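PDB 4D9I: diaminopropionate ammonia-lyase from Escherichia coli, which uses pyridoxal 5'-phosphate to catalyse the alpha,beta-elimination of both L- and D-2,3-diaminopropionate, giving pyruvate and ammonia. Local coordinates for residues B[55-60]-B[349-354]. Numbering follows the deposited sequence.
Sequences NLFGVK and AVHYHP
Phe57 sets the CD1–CE1 side of its ring against one face of the His351 imidazole, toward the rim, with Phe57 CD1 lying 3.4 Å from His351 CG. The planes are inclined by 28° and displaced sidelong, with little of one ring covering the other; His351 CB instead sits over the phenyl face, 4.0 Å from the Phe57 ring centroid, in a CH-pi contact. His351 holds CG anti to its backbone nitrogen (chi1 173°), which carries the imidazole across to helix 51-57, where His351 CE1 comes within 3.2 Å of Leu56 O. Leu56 packs its CG against His351 NE2 at 3.8 Å. The contact joins the C-terminal ends of helices 51-57 and 338-352, at the periphery of this fold type II PLP enzyme, away from the annotated active-site residues. Helix 51-57 closes in a Schellman motif, Gly58 taking positive phi, just before strand 61-66. His351 CD2 lies over the centre of the Tyr352 ring, while His351 ND1 is hydrogen-bonded to Arg356. Cutting His351 back to an alanine would probably open a gap beside Leu56 and Phe57 and leave Arg356 without its imidazole partner. Trp390 of the second subunit packs on both Leu56 and Tyr352.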
# COMPACT_ATOMS: atom_id res chain seq x y z
N ASN B 55 -15.36 -7.30 -6.43
CA ASN B 55 -15.56 -8.75 -6.37
C ASN B 55 -15.34 -9.30 -4.94
O ASN B 55 -16.19 -10.01 -4.41
CB ASN B 55 -14.63 -9.43 -7.38
CG ASN B 55 -14.76 -10.94 -7.38
OD1 ASN B 55 -15.84 -11.48 -7.59
ND2 ASN B 55 -13.65 -11.63 -7.18
N LEU B 56 -14.22 -8.93 -4.32
CA LEU B 56 -13.96 -9.33 -2.92
C LEU B 56 -15.08 -8.90 -1.95
O LEU B 56 -15.46 -9.66 -1.06
CB LEU B 56 -12.63 -8.75 -2.44
CG LEU B 56 -12.19 -9.14 -1.01
CD1 LEU B 56 -11.87 -10.65 -0.86
CD2 LEU B 56 -10.98 -8.32 -0.63
N PHE B 57 -15.60 -7.68 -2.12
CA PHE B 57 -16.59 -7.15 -1.19
C PHE B 57 -17.99 -7.59 -1.54
O PHE B 57 -18.92 -7.27 -0.81
CB PHE B 57 -16.55 -5.60 -1.16
CG PHE B 57 -15.37 -5.03 -0.43
CD1 PHE B 57 -14.39 -5.85 0.12
CD2 PHE B 57 -15.21 -3.65 -0.34
CE1 PHE B 57 -13.29 -5.30 0.77
CE2 PHE B 57 -14.11 -3.11 0.30
CZ PHE B 57 -13.15 -3.94 0.86
N GLY B 58 -18.15 -8.28 -2.67
CA GLY B 58 -19.46 -8.80 -3.03
C GLY B 58 -20.42 -7.76 -3.60
O GLY B 58 -21.63 -7.89 -3.47
N VAL B 59 -19.88 -6.71 -4.21
CA VAL B 59 -20.74 -5.78 -4.99
C VAL B 59 -20.35 -5.83 -6.46
O VAL B 59 -19.38 -6.50 -6.81
CB VAL B 59 -20.73 -4.35 -4.42
CG1 VAL B 59 -21.35 -4.33 -3.02
CG2 VAL B 59 -19.31 -3.76 -4.44
N LYS B 60 -21.10 -5.14 -7.33
CA LYS B 60 -20.83 -5.16 -8.78
C LYS B 60 -19.61 -4.28 -9.13
O LYS B 60 -18.70 -4.72 -9.81
CB LYS B 60 -22.07 -4.71 -9.58
CG LYS B 60 -21.97 -4.92 -11.09
CD LYS B 60 -23.31 -4.65 -11.79
CE LYS B 60 -23.32 -5.16 -13.24
N ALA B 349 -14.64 -1.92 6.23
CA ALA B 349 -15.02 -2.28 7.60
C ALA B 349 -16.22 -3.22 7.61
O ALA B 349 -16.31 -4.11 8.46
CB ALA B 349 -15.33 -1.02 8.41
N VAL B 350 -17.15 -2.98 6.70
CA VAL B 350 -18.34 -3.82 6.55
C VAL B 350 -17.88 -5.22 6.12
O VAL B 350 -18.33 -6.22 6.67
CB VAL B 350 -19.31 -3.24 5.51
CG1 VAL B 350 -20.30 -4.30 5.03
CG2 VAL B 350 -20.04 -2.01 6.06
N HIS B 351 -16.99 -5.26 5.13
CA HIS B 351 -16.55 -6.53 4.58
C HIS B 351 -15.99 -7.46 5.63
O HIS B 351 -16.32 -8.62 5.66
CB HIS B 351 -15.53 -6.32 3.47
CG HIS B 351 -14.92 -7.61 2.99
ND1 HIS B 351 -15.62 -8.52 2.30
CD2 HIS B 351 -13.64 -8.12 3.16
CE1 HIS B 351 -14.82 -9.59 2.04
NE2 HIS B 351 -13.61 -9.34 2.55
N TYR B 352 -15.16 -6.92 6.52
CA TYR B 352 -14.49 -7.76 7.52
C TYR B 352 -15.26 -7.95 8.83
O TYR B 352 -14.85 -8.76 9.67
CB TYR B 352 -13.09 -7.21 7.78
CG TYR B 352 -12.13 -7.40 6.63
CD1 TYR B 352 -11.64 -8.68 6.32
CD2 TYR B 352 -11.71 -6.32 5.85
CE1 TYR B 352 -10.74 -8.87 5.28
CE2 TYR B 352 -10.80 -6.50 4.78
CZ TYR B 352 -10.32 -7.79 4.52
OH TYR B 352 -9.43 -8.03 3.49
N HIS B 353 -16.35 -7.20 9.00
CA HIS B 353 -17.20 -7.25 10.20
C HIS B 353 -17.88 -8.60 10.35
O HIS B 353 -18.34 -9.17 9.36
CB HIS B 353 -18.25 -6.14 10.09
CG HIS B 353 -18.85 -5.72 11.41
ND1 HIS B 353 -19.72 -6.50 12.10
CD2 HIS B 353 -18.72 -4.54 12.15
CE1 HIS B 353 -20.11 -5.86 13.21
NE2 HIS B 353 -19.49 -4.66 13.25
N PRO B 354 -17.99 -9.12 11.60
CA PRO B 354 -18.76 -10.35 11.80
C PRO B 354 -20.23 -10.23 11.35
O PRO B 354 -20.83 -11.23 10.95
CB PRO B 354 -18.67 -10.62 13.31
CG PRO B 354 -18.00 -9.45 13.93
CD PRO B 354 -17.37 -8.62 12.84